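ThiJ/PfpI domain protein (Brachyspira murdochii, PDB 4HCJ) is of unknown function but, as a DJ-1/PfpI family protein with an alpha-beta-alpha sandwich fold, may be a hydrolase, and can bind magnesium. Local coordinates at residues I119-L128 with N152-T160. Residues are numbered along the deposited sequence; the frame is centred on the assembly and turned at random.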
ATOM      1  N   ILE A 119      -3.965  12.439   2.767  1.00  7.80           N
ATOM      2  CA  ILE A 119      -5.106  11.865   2.062  1.00  7.45           C
ATOM      3  C   ILE A 119      -6.056  11.105   2.973  1.00  7.05           C
ATOM      4  O   ILE A 119      -7.066  10.586   2.509  1.00  7.73           O
ATOM      5  CB  ILE A 119      -4.688  10.981   0.855  1.00  8.34           C
ATOM      6  CG1 ILE A 119      -3.965   9.690   1.288  1.00  8.34           C
ATOM      7  CG2 ILE A 119      -3.875  11.794  -0.170  1.00  8.82           C
ATOM      8  CD1 ILE A 119      -4.089   8.585   0.241  1.00  8.44           C
ATOM      9  N   LEU A 120      -5.762  11.066   4.267  1.00  6.60           N
ATOM     10  CA  LEU A 120      -6.613  10.353   5.216  1.00  6.40           C
ATOM     11  C   LEU A 120      -7.354  11.297   6.161  1.00  6.34           C
ATOM     12  O   LEU A 120      -7.974  10.842   7.130  1.00  6.46           O
ATOM     13  CB  LEU A 120      -5.830   9.320   6.026  1.00  6.87           C
ATOM     14  CG  LEU A 120      -5.051   8.292   5.201  1.00  7.45           C
ATOM     15  CD1 LEU A 120      -4.357   7.290   6.126  1.00  7.94           C
ATOM     16  CD2 LEU A 120      -5.950   7.569   4.218  1.00  8.05           C
ATOM     17  N   GLU A 121      -7.313  12.604   5.903  1.00  6.61           N
ATOM     18  CA  GLU A 121      -8.010  13.532   6.784  1.00  7.17           C
ATOM     19  C   GLU A 121      -9.515  13.270   6.758  1.00  6.61           C
ATOM     20  O   GLU A 121     -10.137  13.272   5.692  1.00  7.04           O
ATOM     21  CB  GLU A 121      -7.711  14.976   6.402  1.00  8.00           C
ATOM     22  CG  GLU A 121      -6.253  15.339   6.481  1.00  9.69           C
ATOM     23  CD  GLU A 121      -6.041  16.832   6.617  1.00 13.92           C
ATOM     24  OE1 GLU A 121      -6.367  17.584   5.674  1.00 17.50           O
ATOM     25  OE2 GLU A 121      -5.546  17.267   7.676  1.00 15.88           O
ATOM     26  N   GLU A 122     -10.095  13.028   7.934  1.00  6.29           N
ATOM     27  CA  GLU A 122     -11.524  12.751   8.081  1.00  6.41           C
ATOM     28  C   GLU A 122     -11.947  11.430   7.426  1.00  6.62           C
ATOM     29  O   GLU A 122     -13.127  11.236   7.177  1.00  7.39           O
ATOM     30  CB  GLU A 122     -12.390  13.925   7.599  1.00  7.10           C
ATOM     31  CG  GLU A 122     -11.834  15.280   7.974  1.00  7.30           C
ATOM     32  CD  GLU A 122     -11.630  15.462   9.461  1.00  7.84           C
ATOM     33  OE1 GLU A 122     -12.492  15.004  10.237  1.00  7.90           O
ATOM     34  OE2 GLU A 122     -10.605  16.067   9.868  1.00  9.60           O
ATOM     35  N   ILE A 123     -10.991  10.530   7.183  1.00  6.23           N
ATOM     36  CA  ILE A 123     -11.266   9.233   6.574  1.00  6.37           C
ATOM     37  C   ILE A 123     -11.160   8.132   7.623  1.00  6.10           C
ATOM     38  O   ILE A 123     -10.256   8.143   8.469  1.00  6.43           O
ATOM     39  CB  ILE A 123     -10.268   8.940   5.417  1.00  6.91           C
ATOM     40  CG1 ILE A 123     -10.259  10.059   4.370  1.00  7.65           C
ATOM     41  CG2 ILE A 123     -10.537   7.575   4.775  1.00  7.37           C
ATOM     42  CD1 ILE A 123     -11.607  10.296   3.692  1.00  8.74           C
ATOM     43  N   ASN A 124     -12.082   7.170   7.563  1.00  6.23           N
ATOM     44  CA  ASN A 124     -12.031   5.997   8.428  1.00  6.38           C
ATOM     45  C   ASN A 124     -10.982   5.017   7.935  1.00  5.97           C
ATOM     46  O   ASN A 124     -10.995   4.624   6.756  1.00  6.18           O
ATOM     47  CB  ASN A 124     -13.378   5.279   8.461  1.00  7.20           C
ATOM     48  CG  ASN A 124     -14.476   6.121   9.073  1.00  9.90           C
ATOM     49  OD1 ASN A 124     -14.241   7.122   9.738  1.00  9.20           O
ATOM     50  ND2 ASN A 124     -15.698   5.695   8.866  1.00 13.85           N
ATOM     51  N   VAL A 125     -10.095   4.610   8.841  1.00  5.79           N
ATOM     52  CA  VAL A 125      -8.971   3.747   8.507  1.00  5.62           C
ATOM     53  C   VAL A 125      -8.674   2.811   9.658  1.00  5.58           C
ATOM     54  O   VAL A 125      -9.208   2.962  10.763  1.00  6.59           O
ATOM     55  CB  VAL A 125      -7.684   4.562   8.196  1.00  6.61           C
ATOM     56  CG1 VAL A 125      -7.918   5.591   7.104  1.00  7.30           C
ATOM     57  CG2 VAL A 125      -7.125   5.205   9.454  1.00  7.13           C
ATOM     58  N   THR A 126      -7.779   1.862   9.397  1.00  5.80           N
ATOM     59  CA  THR A 126      -7.098   1.189  10.469  1.00  6.10           C
ATOM     60  C   THR A 126      -5.596   1.233  10.179  1.00  6.27           C
ATOM     61  O   THR A 126      -5.178   1.735   9.131  1.00  7.08           O
ATOM     62  CB  THR A 126      -7.648  -0.232  10.690  1.00  6.14           C
ATOM     63  OG1 THR A 126      -7.047  -0.763  11.872  1.00  6.85           O
ATOM     64  CG2 THR A 126      -7.377  -1.127   9.480  1.00  6.59           C
ATOM     65  N   CYS A 127      -4.787   0.758  11.118  1.00  7.02           N
ATOM     66  CA  CYS A 127      -3.340   0.905  11.003  1.00  8.67           C
ATOM     67  C   CYS A 127      -2.687   0.041  12.046  1.00  9.34           C
ATOM     68  O   CYS A 127      -3.355  -0.566  12.878  1.00  9.98           O
ATOM     69  CB  CYS A 127      -2.912   2.373  11.195  1.00  8.91           C
ATOM     70  SG  CYS A 127      -3.274   3.042  12.836  1.00  9.70           S
ATOM     71  N   LEU A 128      -1.369  -0.049  11.970  1.00  9.89           N
ATOM     72  CA  LEU A 128      -0.606  -0.769  12.953  1.00 11.34           C
ATOM     73  C   LEU A 128      -0.801  -0.058  14.291  1.00 11.41           C
ATOM     74  O   LEU A 128      -0.696   1.169  14.389  1.00 10.94           O
ATOM     75  CB  LEU A 128       0.864  -0.794  12.532  1.00 12.33           C
ATOM     76  CG  LEU A 128       1.777  -1.781  13.235  1.00 13.40           C
ATOM     77  CD1 LEU A 128       1.406  -3.230  12.869  1.00 14.22           C
ATOM     78  CD2 LEU A 128       3.208  -1.459  12.861  1.00 14.08           C
ATOM     79  N   ASN A 152     -12.452   4.541  -2.276  1.00  8.74           N
ATOM     80  CA  ASN A 152     -11.279   4.048  -2.990  1.00  8.72           C
ATOM     81  C   ASN A 152     -10.062   3.851  -2.088  1.00  7.23           C
ATOM     82  O   ASN A 152      -9.016   3.455  -2.575  1.00  8.06           O
ATOM     83  CB  ASN A 152     -10.893   5.012  -4.112  1.00 11.29           C
ATOM     84  CG  ASN A 152     -11.867   5.007  -5.254  1.00 15.24           C
ATOM     85  OD1 ASN A 152     -12.788   4.204  -5.297  1.00 17.04           O
ATOM     86  ND2 ASN A 152     -11.660   5.903  -6.192  1.00 18.62           N
ATOM     87  N   ILE A 153     -10.196   4.143  -0.795  1.00  6.42           N
ATOM     88  CA  ILE A 153      -9.110   3.980   0.160  1.00  6.30           C
ATOM     89  C   ILE A 153      -9.329   2.687   0.938  1.00  6.51           C
ATOM     90  O   ILE A 153     -10.418   2.451   1.466  1.00  7.49           O
ATOM     91  CB  ILE A 153      -9.035   5.212   1.103  1.00  7.02           C
ATOM     92  CG1 ILE A 153      -8.641   6.457   0.303  1.00  8.47           C
ATOM     93  CG2 ILE A 153      -8.088   4.957   2.272  1.00  7.85           C
ATOM     94  CD1 ILE A 153      -8.761   7.753   1.060  1.00  9.45           C
ATOM     95  N   VAL A 154      -8.296   1.853   1.018  1.00  5.60           N
ATOM     96  CA  VAL A 154      -8.379   0.607   1.768  1.00  5.95           C
ATOM     97  C   VAL A 154      -7.170   0.528   2.696  1.00  5.70           C
ATOM     98  O   VAL A 154      -6.042   0.735   2.258  1.00  6.46           O
ATOM     99  CB  VAL A 154      -8.383  -0.644   0.846  1.00  6.89           C
ATOM    100  CG1 VAL A 154      -8.544  -1.908   1.672  1.00  7.24           C
ATOM    101  CG2 VAL A 154      -9.498  -0.533  -0.199  1.00  7.85           C
ATOM    102  N   THR A 155      -7.407   0.260   3.979  1.00  5.55           N
ATOM    103  CA  THR A 155      -6.313   0.149   4.930  1.00  5.83           C
ATOM    104  C   THR A 155      -6.450  -1.138   5.737  1.00  5.30           C
ATOM    105  O   THR A 155      -7.553  -1.698   5.882  1.00  6.16           O
ATOM    106  CB  THR A 155      -6.218   1.375   5.863  1.00  5.86           C
ATOM    107  OG1 THR A 155      -7.456   1.540   6.562  1.00  6.14           O
ATOM    108  CG2 THR A 155      -5.870   2.655   5.097  1.00  6.56           C
ATOM    109  N   ALA A 156      -5.326  -1.609   6.272  1.00  5.53           N
ATOM    110  CA  ALA A 156      -5.310  -2.788   7.121  1.00  5.76           C
ATOM    111  C   ALA A 156      -4.248  -2.635   8.193  1.00  5.47           C
ATOM    112  O   ALA A 156      -3.308  -1.845   8.062  1.00  6.11           O
ATOM    113  CB  ALA A 156      -5.099  -4.063   6.306  1.00  6.59           C
ATOM    114  N   ASN A 157      -4.388  -3.422   9.256  1.00  5.78           N
ATOM    115  CA  ASN A 157      -3.646  -3.153  10.482  1.00  6.41           C
ATOM    116  C   ASN A 157      -2.317  -3.888  10.657  1.00  7.69           C
ATOM    117  O   ASN A 157      -1.763  -3.862  11.745  1.00 10.40           O
ATOM    118  CB  ASN A 157      -4.528  -3.365  11.714  1.00  6.73           C
ATOM    119  CG  ASN A 157      -4.847  -4.813  11.965  1.00  6.90           C
ATOM    120  OD1 ASN A 157      -4.537  -5.675  11.154  1.00  7.48           O
ATOM    121  ND2 ASN A 157      -5.512  -5.080  13.078  1.00  8.52           N
ATOM    122  N   GLY A 158      -1.792  -4.522   9.612  1.00  7.11           N
ATOM    123  CA  GLY A 158      -0.485  -5.152   9.693  1.00  7.68           C
ATOM    124  C   GLY A 158      -0.479  -6.568   9.175  1.00  7.12           C
ATOM    125  O   GLY A 158      -1.444  -7.029   8.546  1.00  6.99           O
ATOM    126  N   PRO A 159       0.619  -7.293   9.431  1.00  7.43           N
ATOM    127  CA  PRO A 159       0.848  -8.553   8.727  1.00  8.01           C
ATOM    128  C   PRO A 159      -0.177  -9.633   9.040  1.00  7.95           C
ATOM    129  O   PRO A 159      -0.411 -10.469   8.174  1.00  8.27           O
ATOM    130  CB  PRO A 159       2.266  -8.957   9.147  1.00  8.63           C
ATOM    131  CG  PRO A 159       2.555  -8.139  10.376  1.00  9.08           C
ATOM    132  CD  PRO A 159       1.792  -6.872  10.219  1.00  8.72           C
ATOM    133  N   THR A 160      -0.810  -9.587  10.224  0.64  8.32           N
ATOM    134  CA  THR A 160      -1.840 -10.571  10.589  0.64  9.50           C
ATOM    135  C   THR A 160      -3.095 -10.440   9.733  0.64  9.43           C
ATOM    136  O   THR A 160      -3.939 -11.333   9.711  0.64 11.88           O
ATOM    137  CB  THR A 160      -2.238 -10.516  12.101  0.64 11.41           C
ATOM    138  OG1 THR A 160      -2.958  -9.308  12.390  0.64 12.41           O
ATOM    139  CG2 THR A 160      -1.005 -10.621  13.008  0.64 14.09           C
TER
HETATM  140  O   HOH W   1      -9.451   2.841   5.067  1.00  6.70           O
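Thr155 meets Val125 and Thr126 where strand 153-156 of the main sheet in this alpha-beta-alpha sandwich faces the short strand 124-125. The short strand pairs in parallel with 141-142 and belongs to a separate two-stranded sheet. Contact between the two sheets here is made largely by side chains. Thr155 CB lies 3.4 Å from Thr126 O. Its CG2 packs on Val125 CB and CG1. Its OG1 sits between the backbone N and the carbonyl carbon (chi1 58°), which aims it at the facing chain. There it accepts a nearly straight hydrogen bond from Thr126 N, at 2.9 Å with an angle of 165° at the hydrogen. The same OG1 donates to a water, which in turn donates to Asn124 O. The hydroxyl is thus used both as acceptor and as donor.

Toward the start of the strand the contact is mostly apolar. Ile153 CG2 touches Leu120 CD2 at 3.9 Å, and its CD1 reaches Ile123 CG2 and the backbone carbonyl O of Ile119. Met114 of helix 110-116 also packs on Ile153 and Leu120. Further along, Thr126 CG2 rests on Ala156 CA at 3.5 Å, while Thr126 OG1 is hydrogen-bonded to Glu145 O. Beyond the strand, Asn157 CB sits 3.3 Å from Cys127 O. Asn157 O receives a CA-H...O contact from Leu128, and Leu128 CD1 comes within 3.4 Å of that same oxygen.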